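Local coordinates for protein pyruvate kinase 1 (Trypanosoma brucei brucei, PDB 4KCT) that catalyses phosphate transfer from phosphoenolpyruvate to ADP, giving pyruvate and ATP, and has an intrinsic oxaloacetate decarboxylase activity, at residues V110-A115 and P130-A135; V153-K156 and L162-H165. One frame throughout, in Å; residues are numbered along the deposited sequence.

Contact 1 of 2, residues V110-A115 and P130-A135; sequences VTTDPA and PQLTNA
Thr112 meets Pro130 at the backbone, not over a face of its pyrrolidine ring: CB of Thr112 lies 4.2 Å from CA of Pro130, whose own CB points away from 110-115, so that the touching atoms of the proline are its backbone CA and O. Neither an aromatic ring nor a side-chain amide is pressed into this interface, and the real packing is among branched aliphatic groups. CG2 of Thr112 comes to 3.4 Å from CB of Leu132, tighter than ordinary carbon contact, and also reaches the CD2 branch at 3.9 Å. From another direction, Val110 brings its CG2 to 4.1 Å from Leu132 CD2, the two side chains meeting at about a right angle. Leu132 can receive both because CG stands anti to its backbone N (chi1 177°), which carries the isopropyl end toward the strand; beyond the pair, Leu180 also touches it.

Threonine suits its place by having two unlike branches. With chi1 at 58°, the methyl faces the leucine while OG1 is turned to a bridging water, to which it donates a weak bond of 3.3 Å. That water in turn donates to Pro130 O at 2.9 Å and accepts from Thr133 N, a helix-start amide, tying strand end and helix start together through solvent. On the strand side the chain turns off at once: Thr111 OG1 takes the N-H of Asp113 in an ST turn, and Asp113 OD1, met from above its carboxylate plane, takes that of Ala115 in an Asx turn. Gln131 occupies the N-cap of helix 132-135.

The arrangement is a short helix laid against a strand end in the small β-rich B domain, which in pyruvate kinases is inserted into the TIM barrel and forms a lid over the active site.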
ATOM      1  N   VAL A 110      39.682  39.823  -9.441  1.00 23.09           N
ATOM      2  CA  VAL A 110      38.587  40.027 -10.352  1.00 22.93           C
ATOM      3  C   VAL A 110      37.817  41.257  -9.915  1.00 23.35           C
ATOM      4  O   VAL A 110      37.636  41.492  -8.720  1.00 24.01           O
ATOM      5  CB  VAL A 110      37.657  38.789 -10.449  1.00 25.60           C
ATOM      6  CG1 VAL A 110      38.442  37.598 -10.979  1.00 26.72           C
ATOM      7  CG2 VAL A 110      37.058  38.453  -9.085  1.00 28.84           C
ATOM      8  N   THR A 111      37.531  42.129 -10.867  1.00 21.90           N
ATOM      9  CA  THR A 111      36.964  43.446 -10.536  1.00 19.88           C
ATOM     10  C   THR A 111      35.696  43.732 -11.333  1.00 20.58           C
ATOM     11  O   THR A 111      35.523  43.227 -12.462  1.00 20.38           O
ATOM     12  CB  THR A 111      37.997  44.577 -10.764  1.00 23.37           C
ATOM     13  OG1 THR A 111      37.446  45.821 -10.336  1.00 25.87           O
ATOM     14  CG2 THR A 111      38.403  44.670 -12.261  1.00 21.77           C
ATOM     15  N   THR A 112      34.776  44.489 -10.730  1.00 18.78           N
ATOM     16  CA  THR A 112      33.603  44.973 -11.446  1.00 22.14           C
ATOM     17  C   THR A 112      33.805  46.459 -11.852  1.00 23.55           C
ATOM     18  O   THR A 112      32.893  47.105 -12.348  1.00 23.70           O
ATOM     19  CB  THR A 112      32.330  44.826 -10.581  1.00 23.16           C
ATOM     20  OG1 THR A 112      32.502  45.560  -9.356  1.00 24.08           O
ATOM     21  CG2 THR A 112      32.113  43.354 -10.234  1.00 22.10           C
ATOM     22  N   ASP A 113      35.014  46.971 -11.629  1.00 22.59           N
ATOM     23  CA  ASP A 113      35.407  48.317 -12.120  1.00 24.31           C
ATOM     24  C   ASP A 113      35.580  48.308 -13.635  1.00 23.34           C
ATOM     25  O   ASP A 113      36.511  47.716 -14.136  1.00 22.94           O
ATOM     26  CB  ASP A 113      36.720  48.745 -11.454  1.00 25.85           C
ATOM     27  CG  ASP A 113      37.098  50.206 -11.760  1.00 31.63           C
ATOM     28  OD1 ASP A 113      36.540  50.806 -12.695  1.00 25.07           O
ATOM     29  OD2 ASP A 113      37.998  50.710 -11.080  1.00 30.44           O
ATOM     30  N   PRO A 114      34.680  48.988 -14.363  1.00 26.78           N
ATOM     31  CA  PRO A 114      34.687  48.907 -15.821  1.00 27.70           C
ATOM     32  C   PRO A 114      35.897  49.609 -16.456  1.00 28.57           C
ATOM     33  O   PRO A 114      36.190  49.360 -17.628  1.00 29.25           O
ATOM     34  CB  PRO A 114      33.362  49.583 -16.228  1.00 33.22           C
ATOM     35  CG  PRO A 114      33.007  50.467 -15.070  1.00 34.86           C
ATOM     36  CD  PRO A 114      33.528  49.760 -13.845  1.00 33.16           C
ATOM     37  N   ALA A 115      36.727  50.277 -15.640  1.00 28.14           N
ATOM     38  CA  ALA A 115      38.024  50.764 -16.150  1.00 29.82           C
ATOM     39  C   ALA A 115      38.848  49.605 -16.731  1.00 31.27           C
ATOM     40  O   ALA A 115      39.640  49.796 -17.657  1.00 29.50           O
ATOM     41  CB  ALA A 115      38.811  51.478 -15.069  1.00 28.08           C
ATOM     42  N   PRO A 130      27.752  43.919 -11.702  1.00 25.84           N
ATOM     43  CA  PRO A 130      28.135  44.930 -10.701  1.00 25.04           C
ATOM     44  C   PRO A 130      27.952  44.484  -9.276  1.00 25.59           C
ATOM     45  O   PRO A 130      28.691  44.907  -8.415  1.00 25.73           O
ATOM     46  CB  PRO A 130      27.191  46.103 -10.999  1.00 26.98           C
ATOM     47  CG  PRO A 130      26.905  45.989 -12.457  1.00 31.92           C
ATOM     48  CD  PRO A 130      26.979  44.518 -12.814  1.00 27.92           C
ATOM     49  N   GLN A 131      27.016  43.568  -9.035  1.00 25.60           N
ATOM     50  CA  GLN A 131      26.788  43.056  -7.685  1.00 26.05           C
ATOM     51  C   GLN A 131      27.726  41.918  -7.279  1.00 25.71           C
ATOM     52  O   GLN A 131      27.470  41.225  -6.295  1.00 23.76           O
ATOM     53  CB  GLN A 131      25.341  42.624  -7.527  1.00 29.21           C
ATOM     54  CG  GLN A 131      24.360  43.792  -7.530  1.00 33.96           C
ATOM     55  CD  GLN A 131      24.475  44.606  -6.267  1.00 48.01           C
ATOM     56  OE1 GLN A 131      24.653  44.053  -5.174  1.00 49.13           O
ATOM     57  NE2 GLN A 131      24.508  45.927  -6.417  1.00 51.39           N
ATOM     58  N   LEU A 132      28.790  41.699  -8.051  1.00 24.20           N
ATOM     59  CA  LEU A 132      29.643  40.519  -7.830  1.00 24.77           C
ATOM     60  C   LEU A 132      30.087  40.365  -6.353  1.00 28.54           C
ATOM     61  O   LEU A 132      30.038  39.270  -5.798  1.00 25.08           O
ATOM     62  CB  LEU A 132      30.873  40.549  -8.748  1.00 27.99           C
ATOM     63  CG  LEU A 132      31.886  39.415  -8.568  1.00 25.12           C
ATOM     64  CD1 LEU A 132      31.286  38.108  -9.061  1.00 27.77           C
ATOM     65  CD2 LEU A 132      33.175  39.722  -9.312  1.00 30.33           C
ATOM     66  N   THR A 133      30.509  41.458  -5.716  1.00 26.48           N
ATOM     67  CA  THR A 133      31.086  41.344  -4.363  1.00 31.16           C
ATOM     68  C   THR A 133      30.032  41.167  -3.292  1.00 34.19           C
ATOM     69  O   THR A 133      30.358  40.849  -2.161  1.00 35.95           O
ATOM     70  CB  THR A 133      31.974  42.551  -3.980  1.00 34.83           C
ATOM     71  OG1 THR A 133      31.180  43.743  -3.986  1.00 34.60           O
ATOM     72  CG2 THR A 133      33.133  42.708  -4.950  1.00 29.92           C
ATOM     73  N   ASN A 134      28.766  41.355  -3.647  1.00 31.12           N
ATOM     74  CA  ASN A 134      27.671  40.926  -2.778  1.00 36.71           C
ATOM     75  C   ASN A 134      27.245  39.499  -3.018  1.00 35.19           C
ATOM     76  O   ASN A 134      26.678  38.879  -2.148  1.00 40.82           O
ATOM     77  CB  ASN A 134      26.462  41.843  -2.927  1.00 38.83           C
ATOM     78  CG  ASN A 134      26.746  43.237  -2.452  1.00 47.59           C
ATOM     79  OD1 ASN A 134      27.544  43.427  -1.540  1.00 47.00           O
ATOM     80  ND2 ASN A 134      26.194  44.226  -3.144  1.00 47.58           N
ATOM     81  N   ALA A 135      27.404  39.029  -4.247  1.00 32.08           N
ATOM     82  CA  ALA A 135      26.872  37.726  -4.637  1.00 29.55           C
ATOM     83  C   ALA A 135      27.744  36.592  -4.117  1.00 32.92           C
ATOM     84  O   ALA A 135      27.237  35.550  -3.741  1.00 35.90           O
ATOM     85  CB  ALA A 135      26.739  37.635  -6.144  1.00 29.99           C
TER
HETATM   86  O   HOH W   1      30.948  44.094  -6.831  1.00 38.89           O

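Contact 2 of 2, residues V153-K156 and L162-H165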
ATOM      1  N   VAL A 153      37.332  32.202  -4.206  1.00 26.46           N
ATOM      2  CA  VAL A 153      37.440  33.570  -3.725  1.00 27.54           C
ATOM      3  C   VAL A 153      38.167  33.558  -2.381  1.00 30.13           C
ATOM      4  O   VAL A 153      37.737  32.882  -1.449  1.00 31.87           O
ATOM      5  CB  VAL A 153      36.057  34.206  -3.518  1.00 29.79           C
ATOM      6  CG1 VAL A 153      36.205  35.595  -2.902  1.00 24.18           C
ATOM      7  CG2 VAL A 153      35.289  34.267  -4.843  1.00 29.41           C
ATOM      8  N   VAL A 154      39.294  34.262  -2.304  1.00 30.18           N
ATOM      9  CA  VAL A 154      40.103  34.282  -1.087  1.00 30.55           C
ATOM     10  C   VAL A 154      39.640  35.389  -0.158  1.00 33.31           C
ATOM     11  O   VAL A 154      39.423  35.163   1.030  1.00 35.68           O
ATOM     12  CB  VAL A 154      41.604  34.489  -1.385  1.00 31.08           C
ATOM     13  CG1 VAL A 154      42.396  34.454  -0.089  1.00 35.24           C
ATOM     14  CG2 VAL A 154      42.119  33.432  -2.356  1.00 33.86           C
ATOM     15  N   SER A 155      39.503  36.596  -0.689  1.00 31.44           N
ATOM     16  CA  SER A 155      39.107  37.728   0.141  1.00 32.59           C
ATOM     17  C   SER A 155      38.474  38.831  -0.692  1.00 33.55           C
ATOM     18  O   SER A 155      38.667  38.903  -1.911  1.00 32.96           O
ATOM     19  CB  SER A 155      40.310  38.278   0.906  1.00 35.40           C
ATOM     20  OG  SER A 155      41.304  38.710   0.007  1.00 38.12           O
ATOM     21  N   LYS A 156      37.684  39.664  -0.038  1.00 31.22           N
ATOM     22  CA  LYS A 156      37.180  40.872  -0.655  1.00 34.02           C
ATOM     23  C   LYS A 156      38.129  42.038  -0.390  1.00 35.89           C
ATOM     24  O   LYS A 156      38.377  42.369   0.755  1.00 38.89           O
ATOM     25  CB  LYS A 156      35.803  41.193  -0.098  1.00 34.92           C
ATOM     26  CG  LYS A 156      35.268  42.538  -0.556  1.00 37.04           C
ATOM     27  CD  LYS A 156      33.758  42.551  -0.510  1.00 42.95           C
ATOM     28  CE  LYS A 156      33.245  43.768   0.220  1.00 46.77           C
ATOM     29  NZ  LYS A 156      31.762  43.733   0.252  1.00 48.89           N
ATOM     30  N   LEU A 162      37.567  41.296  -5.814  1.00 23.75           N
ATOM     31  CA  LEU A 162      37.831  40.073  -5.088  1.00 24.75           C
ATOM     32  C   LEU A 162      39.215  39.549  -5.464  1.00 25.73           C
ATOM     33  O   LEU A 162      39.612  39.580  -6.632  1.00 27.77           O
ATOM     34  CB  LEU A 162      36.765  39.019  -5.418  1.00 25.08           C
ATOM     35  CG  LEU A 162      35.330  39.439  -5.088  1.00 26.03           C
ATOM     36  CD1 LEU A 162      34.345  38.382  -5.581  1.00 24.78           C
ATOM     37  CD2 LEU A 162      35.179  39.657  -3.591  1.00 27.09           C
ATOM     38  N   LYS A 163      39.946  39.067  -4.471  1.00 23.78           N
ATOM     39  CA  LYS A 163      41.169  38.346  -4.721  1.00 27.24           C
ATOM     40  C   LYS A 163      40.858  36.848  -4.750  1.00 26.38           C
ATOM     41  O   LYS A 163      40.175  36.332  -3.857  1.00 27.20           O
ATOM     42  CB  LYS A 163      42.184  38.659  -3.619  1.00 29.58           C
ATOM     43  CG  LYS A 163      43.525  37.978  -3.805  1.00 37.10           C
ATOM     44  CD  LYS A 163      44.573  38.564  -2.859  1.00 46.47           C
ATOM     45  CE  LYS A 163      44.995  37.546  -1.806  1.00 53.04           C
ATOM     46  NZ  LYS A 163      44.231  37.692  -0.530  1.00 61.01           N
ATOM     47  N   CYS A 164      41.334  36.159  -5.787  1.00 25.76           N
ATOM     48  CA  CYS A 164      40.896  34.779  -6.067  1.00 25.23           C
ATOM     49  C   CYS A 164      42.098  33.858  -6.274  1.00 26.57           C
ATOM     50  O   CYS A 164      43.177  34.300  -6.668  1.00 29.36           O
ATOM     51  CB  CYS A 164      40.006  34.734  -7.316  1.00 25.64           C
ATOM     52  SG  CYS A 164      38.457  35.661  -7.164  1.00 30.60           S
ATOM     53  N   HIS A 165      41.883  32.573  -6.054  1.00 26.63           N
ATOM     54  CA  HIS A 165      42.924  31.575  -6.236  1.00 27.49           C
ATOM     55  C   HIS A 165      42.549  30.712  -7.405  1.00 28.34           C
ATOM     56  O   HIS A 165      41.472  30.134  -7.417  1.00 27.67           O
ATOM     57  CB  HIS A 165      43.025  30.724  -4.967  1.00 28.79           C
ATOM     58  CG  HIS A 165      43.931  29.518  -5.103  1.00 37.02           C
ATOM     59  ND1 HIS A 165      43.518  28.356  -5.667  1.00 37.66           N
ATOM     60  CD2 HIS A 165      45.228  29.282  -4.624  1.00 36.03           C
ATOM     61  CE1 HIS A 165      44.510  27.437  -5.580  1.00 40.45           C
ATOM     62  NE2 HIS A 165      45.553  28.005  -4.945  1.00 40.56           N
TER
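Lys163 O is gripped by two successive amides of the partner strand: Val154 N at 2.7 Å, lying in the carbonyl plane, and Ser155 N at 3.2 Å, tilted 19° from it. Two residues facing one define a classic β bulge. Val154 adopts a nearly helical backbone (phi -89°, psi -50°) to bring both N-H groups round to the same oxygen. Past the bulge, regular antiparallel pairing resumes: Lys163 N returns a bond of 2.9 Å to Ser155 O, which Leu162 CA-H also approaches.

The face with Ser155 and Lys163 is polar. The lysine chain leaves the strand extended, then bends over its last two torsions, bringing NZ back across the hairpin to donate to Ser155 OG at 3.1 Å. A small hydroxyl suits this position, since OG is also hydrogen-bonded to the carboxylate of Glu157, so that lysine, serine and glutamate form a chain that probably tempers the positive charge. NZ also lies 3.7 Å from CG1 of Val154; the valine's other branch, CG2, rests against CB of His165 at 3.9 Å.

Val153, Leu162 and Cys164 make the other face mainly apolar and buried; Lys156 shares it at its exposed end. Leu162 CD2 packs alongside the backbone and CB of Lys156, 3.8 Å from its CA; the aliphatic stem of the exposed lysine supplies the apolar surface. Val153 sets CG2 4.2 Å from Cys164 SG, a compact, weakly polar atom well suited to the buried face of a sheet.

The two strands, 149-158 and 161-166, are consecutive arms of a β hairpin. Strand 107-111 pairs with the far edge of 161-166, through Cys164 with Val108, and the short helix 132-135 packs over the apolar face through Leu132 and Thr133.

How the contacts relate
Both contacts belong to the B domain and share one sheet, for strands 107-111 and 161-166 are neighbours in it. Their centres are 12 Å apart, and they join directly: Val110 N probably bonds to Leu162 O, and Val110 packs against Cys164. Thr133 of the short helix meets Leu162 and the aliphatic stem of Lys156, making the helix common to both. Contact 1 is mostly buried and rests on aliphatic packing, methyl against methyl among it, and a water bridge; contact 2 is only partly buried and depends on backbone bonds between strands. Contact 2 has a mainly buried face, with Lys156 at its exposed end, and a more open one carrying Ser155 and Lys163.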